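Local coordinates for protein Xcc_ctr_pt (Xanthomonas campestris pv. campestris, PDB 6NJW) that probably acts as the C-terminal Toprim nuclease region of a Class 2 OLD family protein, cleaving nucleic acid by a mechanism thought to use two metal ions, at residues E40-P45 with S212-I217; P63-L68 with H77-D82; G141-D146 with E203-A208. All blocks are in the same frame, centred on the assembly; numbering follows the deposited sequence.

Contact 1. Residues E40-P45 with S212-I217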
ATOM      1  N   GLU A  40       8.596  -9.985  -0.604  1.00 36.81           N
ATOM      2  CA  GLU A  40       9.507 -11.114  -0.395  1.00 41.07           C
ATOM      3  C   GLU A  40       8.773 -12.448  -0.452  1.00 42.21           C
ATOM      4  O   GLU A  40       9.250 -13.395  -1.090  1.00 42.01           O
ATOM      5  CB  GLU A  40      10.252 -10.978   0.932  1.00 41.66           C
ATOM      6  CG  GLU A  40      11.389  -9.951   0.899  1.00 49.75           C
ATOM      7  CD  GLU A  40      12.334 -10.138  -0.289  1.00 53.32           C
ATOM      8  OE1 GLU A  40      12.786 -11.279  -0.520  1.00 52.03           O
ATOM      9  OE2 GLU A  40      12.621  -9.139  -0.991  1.00 60.61           O
ATOM     10  N   VAL A  41       7.608 -12.550   0.203  1.00 36.89           N
ATOM     11  CA  VAL A  41       6.867 -13.810   0.149  1.00 39.43           C
ATOM     12  C   VAL A  41       6.192 -14.016  -1.199  1.00 41.53           C
ATOM     13  O   VAL A  41       5.778 -15.138  -1.499  1.00 37.06           O
ATOM     14  CB  VAL A  41       5.826 -13.934   1.288  1.00 42.02           C
ATOM     15  CG1 VAL A  41       6.529 -14.089   2.619  1.00 45.29           C
ATOM     16  CG2 VAL A  41       4.875 -12.719   1.301  1.00 42.00           C
ATOM     17  N   LEU A  42       6.053 -12.980  -2.031  1.00 35.64           N
ATOM     18  CA  LEU A  42       5.655 -13.203  -3.425  1.00 38.99           C
ATOM     19  C   LEU A  42       6.852 -13.485  -4.334  1.00 34.64           C
ATOM     20  O   LEU A  42       6.666 -13.638  -5.555  1.00 37.14           O
ATOM     21  CB  LEU A  42       4.870 -11.995  -3.988  1.00 35.05           C
ATOM     22  CG  LEU A  42       3.333 -12.016  -3.941  1.00 37.89           C
ATOM     23  CD1 LEU A  42       2.855 -12.586  -2.637  1.00 42.79           C
ATOM     24  CD2 LEU A  42       2.747 -10.604  -4.147  1.00 36.47           C
ATOM     25  N   ASN A  43       8.062 -13.545  -3.768  1.00 38.50           N
ATOM     26  CA  ASN A  43       9.296 -13.832  -4.515  1.00 37.58           C
ATOM     27  C   ASN A  43       9.598 -12.747  -5.544  1.00 41.96           C
ATOM     28  O   ASN A  43      10.156 -13.019  -6.613  1.00 37.61           O
ATOM     29  CB  ASN A  43       9.233 -15.217  -5.169  1.00 43.17           C
ATOM     30  CG  ASN A  43       9.203 -16.325  -4.141  1.00 41.31           C
ATOM     31  OD1 ASN A  43       9.901 -16.257  -3.133  1.00 45.15           O
ATOM     32  ND2 ASN A  43       8.389 -17.333  -4.378  1.00 48.40           N
ATOM     33  N   ILE A  44       9.227 -11.513  -5.215  1.00 37.16           N
ATOM     34  CA  ILE A  44       9.500 -10.338  -6.035  1.00 38.33           C
ATOM     35  C   ILE A  44      10.537  -9.542  -5.254  1.00 37.94           C
ATOM     36  O   ILE A  44      10.204  -8.912  -4.244  1.00 41.94           O
ATOM     37  CB  ILE A  44       8.208  -9.552  -6.319  1.00 38.88           C
ATOM     38  CG1 ILE A  44       7.235 -10.434  -7.098  1.00 38.42           C
ATOM     39  CG2 ILE A  44       8.491  -8.221  -7.057  1.00 34.58           C
ATOM     40  CD1 ILE A  44       5.886  -9.798  -7.365  1.00 39.91           C
ATOM     41  N   PRO A  45      11.810  -9.601  -5.628  1.00 41.86           N
ATOM     42  CA  PRO A  45      12.863  -9.050  -4.764  1.00 41.23           C
ATOM     43  C   PRO A  45      13.168  -7.579  -5.046  1.00 39.78           C
ATOM     44  O   PRO A  45      14.006  -7.249  -5.894  1.00 42.46           O
ATOM     45  CB  PRO A  45      14.056  -9.947  -5.095  1.00 42.69           C
ATOM     46  CG  PRO A  45      13.873 -10.179  -6.586  1.00 38.34           C
ATOM     47  CD  PRO A  45      12.367 -10.293  -6.802  1.00 37.97           C
ATOM     48  N   SER A 212      -1.286  -6.631  -7.110  1.00 34.88           N
ATOM     49  CA  SER A 212      -1.397  -5.992  -8.414  1.00 32.28           C
ATOM     50  C   SER A 212      -0.285  -4.981  -8.639  1.00 33.18           C
ATOM     51  O   SER A 212       0.323  -4.947  -9.717  1.00 35.77           O
ATOM     52  CB  SER A 212      -2.760  -5.308  -8.539  1.00 38.94           C
ATOM     53  OG  SER A 212      -3.783  -6.260  -8.785  1.00 40.34           O
ATOM     54  N   ALA A 213       0.004  -4.154  -7.634  1.00 33.39           N
ATOM     55  CA  ALA A 213       1.027  -3.137  -7.819  1.00 33.62           C
ATOM     56  C   ALA A 213       2.398  -3.767  -7.909  1.00 33.19           C
ATOM     57  O   ALA A 213       3.227  -3.335  -8.712  1.00 33.17           O
ATOM     58  CB  ALA A 213       0.996  -2.118  -6.677  1.00 33.33           C
ATOM     59  N   LEU A 214       2.669  -4.764  -7.064  1.00 32.78           N
ATOM     60  CA  LEU A 214       3.973  -5.430  -7.112  1.00 34.56           C
ATOM     61  C   LEU A 214       4.212  -6.096  -8.465  1.00 33.68           C
ATOM     62  O   LEU A 214       5.306  -5.985  -9.033  1.00 33.02           O
ATOM     63  CB  LEU A 214       4.073  -6.453  -5.983  1.00 31.51           C
ATOM     64  CG  LEU A 214       4.178  -5.849  -4.589  1.00 35.66           C
ATOM     65  CD1 LEU A 214       4.126  -6.976  -3.532  1.00 37.52           C
ATOM     66  CD2 LEU A 214       5.469  -5.031  -4.448  1.00 35.37           C
ATOM     67  N   GLU A 215       3.204  -6.793  -8.993  1.00 34.41           N
ATOM     68  CA  GLU A 215       3.336  -7.452 -10.292  1.00 36.55           C
ATOM     69  C   GLU A 215       3.458  -6.434 -11.424  1.00 39.57           C
ATOM     70  O   GLU A 215       4.199  -6.651 -12.390  1.00 37.09           O
ATOM     71  CB  GLU A 215       2.142  -8.379 -10.513  1.00 34.37           C
ATOM     72  CG  GLU A 215       2.076  -9.532  -9.483  1.00 37.53           C
ATOM     73  CD  GLU A 215       0.900 -10.493  -9.708  1.00 44.34           C
ATOM     74  OE1 GLU A 215      -0.130 -10.063 -10.259  1.00 41.65           O
ATOM     75  OE2 GLU A 215       1.008 -11.670  -9.304  1.00 43.72           O
ATOM     76  N   HIS A 216       2.761  -5.300 -11.308  1.00 34.86           N
ATOM     77  CA  HIS A 216       2.856  -4.278 -12.344  1.00 32.38           C
ATOM     78  C   HIS A 216       4.278  -3.731 -12.441  1.00 33.38           C
ATOM     79  O   HIS A 216       4.840  -3.645 -13.537  1.00 34.57           O
ATOM     80  CB  HIS A 216       1.870  -3.138 -12.065  1.00 29.09           C
ATOM     81  CG  HIS A 216       1.797  -2.129 -13.172  1.00 34.02           C
ATOM     82  ND1 HIS A 216       0.799  -2.136 -14.122  1.00 39.54           N
ATOM     83  CD2 HIS A 216       2.619  -1.101 -13.502  1.00 32.51           C
ATOM     84  CE1 HIS A 216       1.000  -1.155 -14.984  1.00 35.36           C
ATOM     85  NE2 HIS A 216       2.099  -0.511 -14.631  1.00 32.17           N
ATOM     86  N   ILE A 217       4.882  -3.369 -11.301  1.00 33.35           N
ATOM     87  CA  ILE A 217       6.212  -2.757 -11.350  1.00 33.93           C
ATOM     88  C   ILE A 217       7.267  -3.801 -11.692  1.00 40.48           C
ATOM     89  O   ILE A 217       8.237  -3.513 -12.406  1.00 35.16           O
ATOM     90  CB  ILE A 217       6.538  -2.020 -10.034  1.00 32.16           C
ATOM     91  CG1 ILE A 217       7.812  -1.168 -10.183  1.00 38.63           C
ATOM     92  CG2 ILE A 217       6.715  -2.951  -8.859  1.00 32.62           C
ATOM     93  CD1 ILE A 217       7.672  -0.084 -11.248  1.00 44.02           C
TER
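Ile44 and Leu214 mark the closest backbone approach of this pair, their CA atoms 7.5 Å apart where the chain leaving helix 29-41 runs past helix 208-226. The exit is a Schellman motif: Asn43 takes a positive phi of 64°, and its N bonds back to Glu40 O at 2.9 Å. This turn leaves Leu42 and Ile44 both pointing at the neighbouring helix while Asn43 between them does not. Such an ending shows how a helix terminus can present two apolar side chains to one partner. Leu214 receives them at different points along its length. Near its base, CB meets Ile44 CD1 at 4.0 Å; further out, its CD1 methyl lies 3.9 Å from Leu42 CD2, with the two leucine side chains about perpendicular. Ile44 points at the helix, and with CD1 anti to CA (chi2 176°) its end methyl reaches furthest and does the touching. The same methyl skirts Glu215, lying 4.4 Å from CG of that residue, the aliphatic part of the glutamate thus closing one border of the patch. Leu42 also touches Glu203, Cys206 and Arg211, and Ile44 touches Leu49 and Arg218. On helix 208-226, Ala213 and Ile217 turn to the sheet instead, against strand 77-82. No hydrogen bond or ion pair spans the two segments. The contact therefore rests on methyl and methylene packing; with their outside neighbours, Ile44 and Leu214 end up buried, and the end of one Toprim-region helix is joined to the C-terminal helix of the chain.

Contact 2. Residues P63-L68 with H77-D82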
ATOM      1  N   PRO A  63       3.037  15.438  -6.924  1.00 39.16           N
ATOM      2  CA  PRO A  63       4.444  15.843  -7.102  1.00 40.25           C
ATOM      3  C   PRO A  63       5.355  14.685  -7.440  1.00 38.88           C
ATOM      4  O   PRO A  63       6.319  14.865  -8.192  1.00 33.43           O
ATOM      5  CB  PRO A  63       4.813  16.451  -5.741  1.00 39.34           C
ATOM      6  CG  PRO A  63       3.497  16.862  -5.157  1.00 44.45           C
ATOM      7  CD  PRO A  63       2.531  15.816  -5.594  1.00 41.23           C
ATOM      8  N   TYR A  64       5.073  13.491  -6.913  1.00 37.39           N
ATOM      9  CA  TYR A  64       5.899  12.328  -7.230  1.00 36.67           C
ATOM     10  C   TYR A  64       5.652  11.814  -8.639  1.00 35.99           C
ATOM     11  O   TYR A  64       6.589  11.357  -9.310  1.00 35.19           O
ATOM     12  CB  TYR A  64       5.646  11.225  -6.209  1.00 36.80           C
ATOM     13  CG  TYR A  64       6.183  11.621  -4.869  1.00 37.54           C
ATOM     14  CD1 TYR A  64       5.430  12.415  -4.005  1.00 43.73           C
ATOM     15  CD2 TYR A  64       7.460  11.257  -4.486  1.00 44.88           C
ATOM     16  CE1 TYR A  64       5.924  12.804  -2.768  1.00 44.84           C
ATOM     17  CE2 TYR A  64       7.971  11.643  -3.252  1.00 49.03           C
ATOM     18  CZ  TYR A  64       7.197  12.415  -2.403  1.00 49.85           C
ATOM     19  OH  TYR A  64       7.700  12.790  -1.179  1.00 56.78           O
ATOM     20  N   VAL A  65       4.399  11.826  -9.099  1.00 35.24           N
ATOM     21  CA  VAL A  65       4.148  11.425 -10.478  1.00 34.08           C
ATOM     22  C   VAL A  65       4.786  12.419 -11.446  1.00 37.75           C
ATOM     23  O   VAL A  65       5.296  12.035 -12.512  1.00 37.89           O
ATOM     24  CB  VAL A  65       2.633  11.257 -10.721  1.00 30.86           C
ATOM     25  CG1 VAL A  65       2.342  11.009 -12.192  1.00 34.54           C
ATOM     26  CG2 VAL A  65       2.116  10.112  -9.882  1.00 36.74           C
ATOM     27  N   LYS A  66       4.792  13.712 -11.094  1.00 36.14           N
ATOM     28  CA  LYS A  66       5.525  14.672 -11.924  1.00 35.10           C
ATOM     29  C   LYS A  66       7.010  14.333 -11.977  1.00 32.11           C
ATOM     30  O   LYS A  66       7.625  14.353 -13.048  1.00 35.70           O
ATOM     31  CB  LYS A  66       5.309  16.096 -11.396  1.00 35.12           C
ATOM     32  CG  LYS A  66       3.920  16.672 -11.717  1.00 40.65           C
ATOM     33  CD  LYS A  66       3.732  18.042 -11.035  1.00 43.91           C
ATOM     34  CE  LYS A  66       2.439  18.730 -11.450  1.00 49.07           C
ATOM     35  NZ  LYS A  66       2.334  20.077 -10.793  1.00 48.34           N
ATOM     36  N   LEU A  67       7.599  13.988 -10.836  1.00 35.46           N
ATOM     37  CA  LEU A  67       9.026  13.659 -10.821  1.00 37.90           C
ATOM     38  C   LEU A  67       9.334  12.424 -11.668  1.00 37.92           C
ATOM     39  O   LEU A  67      10.341  12.386 -12.387  1.00 36.37           O
ATOM     40  CB  LEU A  67       9.490  13.445  -9.385  1.00 32.37           C
ATOM     41  CG  LEU A  67      10.909  12.898  -9.223  1.00 40.65           C
ATOM     42  CD1 LEU A  67      11.947  13.918  -9.739  1.00 39.76           C
ATOM     43  CD2 LEU A  67      11.170  12.547  -7.754  1.00 39.17           C
ATOM     44  N   LEU A  68       8.475  11.403 -11.600  1.00 36.74           N
ATOM     45  CA  LEU A  68       8.745  10.118 -12.245  1.00 36.13           C
ATOM     46  C   LEU A  68       8.113   9.979 -13.625  1.00 35.91           C
ATOM     47  O   LEU A  68       8.481   9.063 -14.363  1.00 40.15           O
ATOM     48  CB  LEU A  68       8.267   8.965 -11.336  1.00 40.51           C
ATOM     49  CG  LEU A  68       8.741   9.051  -9.882  1.00 40.39           C
ATOM     50  CD1 LEU A  68       7.959   8.084  -8.990  1.00 39.53           C
ATOM     51  CD2 LEU A  68      10.231   8.786  -9.769  1.00 41.61           C
ATOM     52  N   HIS A  77       6.764   3.444 -12.230  1.00 31.53           N
ATOM     53  CA  HIS A  77       6.303   3.564 -10.862  1.00 32.96           C
ATOM     54  C   HIS A  77       4.865   3.075 -10.774  1.00 32.27           C
ATOM     55  O   HIS A  77       4.164   2.960 -11.776  1.00 36.89           O
ATOM     56  CB  HIS A  77       6.399   5.009 -10.361  1.00 35.38           C
ATOM     57  CG  HIS A  77       5.569   5.952 -11.167  1.00 33.77           C
ATOM     58  ND1 HIS A  77       5.988   6.444 -12.384  1.00 34.61           N
ATOM     59  CD2 HIS A  77       4.321   6.440 -10.969  1.00 36.19           C
ATOM     60  CE1 HIS A  77       5.037   7.212 -12.894  1.00 35.87           C
ATOM     61  NE2 HIS A  77       4.016   7.224 -12.056  1.00 38.03           N
ATOM     62  N   VAL A  78       4.438   2.782  -9.548  1.00 31.19           N
ATOM     63  CA  VAL A  78       3.072   2.367  -9.270  1.00 33.85           C
ATOM     64  C   VAL A  78       2.569   3.179  -8.081  1.00 32.99           C
ATOM     65  O   VAL A  78       3.342   3.805  -7.369  1.00 34.28           O
ATOM     66  CB  VAL A  78       2.979   0.852  -8.986  1.00 31.49           C
ATOM     67  CG1 VAL A  78       3.339   0.064 -10.242  1.00 33.00           C
ATOM     68  CG2 VAL A  78       3.905   0.463  -7.820  1.00 32.09           C
ATOM     69  N   ILE A  79       1.257   3.155  -7.859  1.00 30.92           N
ATOM     70  CA  ILE A  79       0.648   3.834  -6.717  1.00 33.69           C
ATOM     71  C   ILE A  79      -0.254   2.858  -5.975  1.00 33.10           C
ATOM     72  O   ILE A  79      -0.991   2.092  -6.599  1.00 34.11           O
ATOM     73  CB  ILE A  79      -0.168   5.072  -7.163  1.00 34.58           C
ATOM     74  CG1 ILE A  79       0.763   6.233  -7.511  1.00 35.95           C
ATOM     75  CG2 ILE A  79      -1.177   5.491  -6.085  1.00 33.85           C
ATOM     76  CD1 ILE A  79       0.052   7.378  -8.264  1.00 34.68           C
ATOM     77  N   LEU A  80      -0.214   2.912  -4.647  1.00 35.62           N
ATOM     78  CA  LEU A  80      -1.137   2.202  -3.768  1.00 35.01           C
ATOM     79  C   LEU A  80      -1.838   3.247  -2.917  1.00 36.56           C
ATOM     80  O   LEU A  80      -1.180   3.983  -2.173  1.00 35.31           O
ATOM     81  CB  LEU A  80      -0.390   1.207  -2.868  1.00 32.63           C
ATOM     82  CG  LEU A  80       0.276   0.073  -3.647  1.00 35.21           C
ATOM     83  CD1 LEU A  80       1.309  -0.677  -2.816  1.00 37.28           C
ATOM     84  CD2 LEU A  80      -0.838  -0.854  -4.062  1.00 41.16           C
ATOM     85  N   THR A  81      -3.162   3.309  -3.011  1.00 35.01           N
ATOM     86  CA  THR A  81      -3.884   4.329  -2.257  1.00 43.28           C
ATOM     87  C   THR A  81      -5.248   3.782  -1.858  1.00 45.62           C
ATOM     88  O   THR A  81      -5.710   2.770  -2.395  1.00 40.32           O
ATOM     89  CB  THR A  81      -4.010   5.629  -3.066  1.00 41.83           C
ATOM     90  OG1 THR A  81      -4.427   6.707  -2.207  1.00 41.06           O
ATOM     91  CG2 THR A  81      -4.984   5.460  -4.209  1.00 42.42           C
ATOM     92  N   ASP A  82      -5.879   4.455  -0.891  1.00 45.49           N
ATOM     93  CA  ASP A  82      -7.131   4.002  -0.285  1.00 47.19           C
ATOM     94  C   ASP A  82      -8.328   4.730  -0.884  1.00 50.49           C
ATOM     95  O   ASP A  82      -8.273   5.940  -1.125  1.00 47.12           O
ATOM     96  CB  ASP A  82      -7.108   4.227   1.228  1.00 51.70           C
ATOM     97  CG  ASP A  82      -6.140   3.298   1.935  1.00 53.11           C
ATOM     98  OD1 ASP A  82      -5.675   2.337   1.294  1.00 54.75           O
ATOM     99  OD2 ASP A  82      -5.839   3.526   3.123  1.00 60.50           O
TER
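His77 ND1 donates a hydrogen bond to Ile75 O, and Leu68 CB packs obliquely beside that nitrogen at 3.6 Å. At the far corner of the ring, NE2 is hydrogen-bonded to the Tyr127 hydroxyl, so both nitrogens of this buried imidazole are satisfied and its rotation is fixed. The ring stands up from the strand because CG sits between the backbone N and the carbonyl carbon (chi1 61°). From there it slots against helix 62-68, meeting two side chains one helical turn apart. Leu68 runs obliquely past its base, CD1 lying 3.7 Å from His77 CB. Val65 crosses its outer end at about a right angle, the CG2 methyl 4.1 Å from His77 NE2 and CG1 at a like distance. The CG2 methyl serves twice, since it also rests 3.8 Å from Ile79 CD1, two residues along the same face of the strand. Val100 and Val103 of helix 93-104 pack on Val65 too. The short helix and the strand lie nearly antiparallel, at 168°, with their axes 10.1 Å apart. Beyond the packed end, Asp82 holds the magnesium ion together with Tyr209. Glu27, a magnesium ligand in a structure of this protein though not bound to the ion here, accepts bonds at OE2 from Asp82 N and Thr81 OG1; just past strand 22-26, it is thereby held beside the end of strand 77-82. Helix 62-68 returning into strand 77-82 completes a beta-alpha-beta crossover from strand 51-55, and the strand's last residue, Asp82, opens the Asp-x-Asp motif completed by Asp84, which with Glu27 is a hallmark of the Toprim fold.

Contact 3. Residues G141-D146 with E203-A208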
ATOM      1  N   GLY A 141      -8.608 -10.326   7.125  1.00 58.85           N
ATOM      2  CA  GLY A 141      -8.164 -11.235   6.086  1.00 57.27           C
ATOM      3  C   GLY A 141      -7.044 -12.181   6.467  1.00 54.21           C
ATOM      4  O   GLY A 141      -6.174 -12.462   5.637  1.00 59.74           O
ATOM      5  N   GLY A 142      -7.031 -12.675   7.704  1.00 56.19           N
ATOM      6  CA  GLY A 142      -6.171 -13.780   8.080  1.00 48.17           C
ATOM      7  C   GLY A 142      -5.052 -13.462   9.049  1.00 54.38           C
ATOM      8  O   GLY A 142      -4.414 -14.398   9.542  1.00 57.98           O
ATOM      9  N   LEU A 143      -4.785 -12.192   9.356  1.00 56.17           N
ATOM     10  CA  LEU A 143      -3.726 -11.840  10.296  1.00 52.58           C
ATOM     11  C   LEU A 143      -4.261 -11.443  11.675  1.00 53.39           C
ATOM     12  O   LEU A 143      -3.540 -10.798  12.447  1.00 54.93           O
ATOM     13  CB  LEU A 143      -2.864 -10.713   9.717  1.00 53.16           C
ATOM     14  CG  LEU A 143      -1.900 -11.128   8.600  1.00 53.13           C
ATOM     15  CD1 LEU A 143      -1.264  -9.913   7.923  1.00 46.21           C
ATOM     16  CD2 LEU A 143      -0.832 -12.075   9.121  1.00 49.40           C
ATOM     17  N   ALA A 144      -5.493 -11.839  12.007  1.00 54.19           N
ATOM     18  CA  ALA A 144      -6.117 -11.413  13.261  1.00 53.82           C
ATOM     19  C   ALA A 144      -5.254 -11.752  14.471  1.00 51.70           C
ATOM     20  O   ALA A 144      -4.976 -10.889  15.313  1.00 54.63           O
ATOM     21  CB  ALA A 144      -7.498 -12.060  13.400  1.00 55.14           C
ATOM     22  N   GLU A 145      -4.817 -13.005  14.573  1.00 48.29           N
ATOM     23  CA  GLU A 145      -4.142 -13.460  15.785  1.00 50.30           C
ATOM     24  C   GLU A 145      -2.744 -12.860  15.920  1.00 53.57           C
ATOM     25  O   GLU A 145      -2.312 -12.525  17.030  1.00 54.92           O
ATOM     26  CB  GLU A 145      -4.074 -14.988  15.807  1.00 60.47           C
ATOM     27  CG  GLU A 145      -3.190 -15.555  16.907  1.00 61.68           C
ATOM     28  CD  GLU A 145      -3.687 -16.892  17.431  1.00 78.48           C
ATOM     29  OE1 GLU A 145      -4.558 -17.509  16.771  1.00 79.89           O
ATOM     30  OE2 GLU A 145      -3.205 -17.326  18.504  1.00 78.13           O
ATOM     31  N   ASP A 146      -2.015 -12.721  14.810  1.00 52.15           N
ATOM     32  CA  ASP A 146      -0.689 -12.109  14.889  1.00 51.53           C
ATOM     33  C   ASP A 146      -0.780 -10.630  15.265  1.00 45.41           C
ATOM     34  O   ASP A 146       0.086 -10.110  15.975  1.00 46.38           O
ATOM     35  CB  ASP A 146       0.053 -12.279  13.565  1.00 47.88           C
ATOM     36  CG  ASP A 146       0.251 -13.748  13.192  1.00 59.23           C
ATOM     37  OD1 ASP A 146       1.080 -14.427  13.835  1.00 62.16           O
ATOM     38  OD2 ASP A 146      -0.450 -14.227  12.275  1.00 55.63           O
ATOM     39  N   GLU A 203       2.122 -15.313   1.701  1.00 41.64           N
ATOM     40  CA  GLU A 203       1.613 -15.064   0.358  1.00 43.54           C
ATOM     41  C   GLU A 203       0.092 -15.094   0.321  1.00 48.39           C
ATOM     42  O   GLU A 203      -0.533 -14.265  -0.353  1.00 48.00           O
ATOM     43  CB  GLU A 203       2.200 -16.079  -0.631  1.00 53.04           C
ATOM     44  CG  GLU A 203       1.392 -16.275  -1.914  1.00 52.84           C
ATOM     45  CD  GLU A 203       0.362 -17.380  -1.795  1.00 54.82           C
ATOM     46  OE1 GLU A 203       0.580 -18.322  -1.004  1.00 64.52           O
ATOM     47  OE2 GLU A 203      -0.676 -17.301  -2.485  1.00 63.82           O
ATOM     48  N   ASP A 204      -0.531 -16.025   1.049  1.00 46.71           N
ATOM     49  CA  ASP A 204      -1.972 -16.208   0.896  1.00 49.80           C
ATOM     50  C   ASP A 204      -2.817 -15.096   1.529  1.00 48.40           C
ATOM     51  O   ASP A 204      -4.015 -15.028   1.231  1.00 53.94           O
ATOM     52  CB  ASP A 204      -2.406 -17.574   1.462  1.00 55.29           C
ATOM     53  CG  ASP A 204      -2.072 -17.736   2.932  1.00 58.98           C
ATOM     54  OD1 ASP A 204      -0.931 -17.411   3.323  1.00 58.83           O
ATOM     55  OD2 ASP A 204      -2.953 -18.188   3.699  1.00 70.40           O
ATOM     56  N   VAL A 205      -2.258 -14.231   2.377  1.00 47.77           N
ATOM     57  CA  VAL A 205      -3.034 -13.121   2.938  1.00 45.67           C
ATOM     58  C   VAL A 205      -2.665 -11.783   2.292  1.00 45.99           C
ATOM     59  O   VAL A 205      -2.898 -10.724   2.884  1.00 45.78           O
ATOM     60  CB  VAL A 205      -2.900 -13.043   4.468  1.00 46.67           C
ATOM     61  CG1 VAL A 205      -3.445 -14.309   5.121  1.00 53.43           C
ATOM     62  CG2 VAL A 205      -1.441 -12.775   4.890  1.00 44.59           C
ATOM     63  N   CYS A 206      -2.085 -11.795   1.103  1.00 40.31           N
ATOM     64  CA  CYS A 206      -1.697 -10.540   0.461  1.00 40.50           C
ATOM     65  C   CYS A 206      -2.932  -9.843  -0.093  1.00 37.86           C
ATOM     66  O   CYS A 206      -3.659 -10.443  -0.890  1.00 37.98           O
ATOM     67  CB  CYS A 206      -0.694 -10.788  -0.668  1.00 37.57           C
ATOM     68  SG  CYS A 206      -0.024  -9.257  -1.414  1.00 40.49           S
ATOM     69  N   PRO A 207      -3.195  -8.590   0.281  1.00 41.24           N
ATOM     70  CA  PRO A 207      -4.303  -7.861  -0.341  1.00 39.91           C
ATOM     71  C   PRO A 207      -4.097  -7.767  -1.840  1.00 39.06           C
ATOM     72  O   PRO A 207      -2.968  -7.637  -2.325  1.00 36.65           O
ATOM     73  CB  PRO A 207      -4.244  -6.477   0.320  1.00 43.43           C
ATOM     74  CG  PRO A 207      -3.471  -6.683   1.593  1.00 46.23           C
ATOM     75  CD  PRO A 207      -2.501  -7.795   1.304  1.00 37.13           C
ATOM     76  N   ALA A 208      -5.212  -7.822  -2.571  1.00 40.20           N
ATOM     77  CA  ALA A 208      -5.156  -7.863  -4.029  1.00 42.29           C
ATOM     78  C   ALA A 208      -4.522  -6.602  -4.619  1.00 41.42           C
ATOM     79  O   ALA A 208      -3.781  -6.677  -5.610  1.00 38.24           O
ATOM     80  CB  ALA A 208      -6.560  -8.072  -4.593  1.00 43.19           C
TER
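Val205 lays its isopropyl group across the backbone of Gly141 and Gly142 and against the side chain of Leu143, and it is the one residue of 203-208 that makes the contact. One branch meets main chain: CG1 approaches Gly141 O to 3.3 Å and Gly142 CA to 4.1 Å, with Val205 CB also near that oxygen. The other branch meets side chain, as CG2 comes 4.1 Å from Leu143 CG while the two chains pass at a slant. The division follows from the valine torsion, which sets CG1 anti to the carbonyl carbon (chi1 -62°) and leaves CG2 wedged between the two backbone bonds, facing the leucine. Glycine is what admits this overlap. Gly142 adopts a phi of 112°, a conformation suited to a residue without a side chain, and the bare CA lets the valine methyl settle near the main chain. Here helix 134-154 widens into a pi-type turn and kinks, interrupting its regular bonding. On the opposing side, a short 3-10 turn, with Cys206 N bonded to Glu203 O at 3.3 Å, brings Val205 round to the helix. Phe38 of helix 29-41 packs on Val205 as well, and Val201 and Leu138 on Leu143, extending the apolar patch. No hydrogen bond crosses between the segments. The loop then passes through Pro207, at the N-cap of helix 208-226. The contact thus sets a pi-type turn, kinked at its glycines, against the loop that runs into the N-cap of the C-terminal helix.

How the contacts relate
Helix 208-226 and the loop before it tie the three contacts together. Along the chain contact 2 closes first and contact 3 follows, both lying within the long span that contact 1 brackets. The centres of contacts 1 and 2 are about 17 Å apart; helix 208-226 bridges them, one face receiving the end of helix 29-41 and another lying on strand 77-82. The centre of contact 3 is about 16 Å from that of contact 1, and its loop 203-208 touches the end of helix 29-41. Contacts 2 and 3, with centres about 25 Å apart, lie on opposite sides of the chain's centre. The C-terminal helix, which supplies the magnesium ligand Tyr209, is thereby anchored to both the Toprim sheet and the helical remainder.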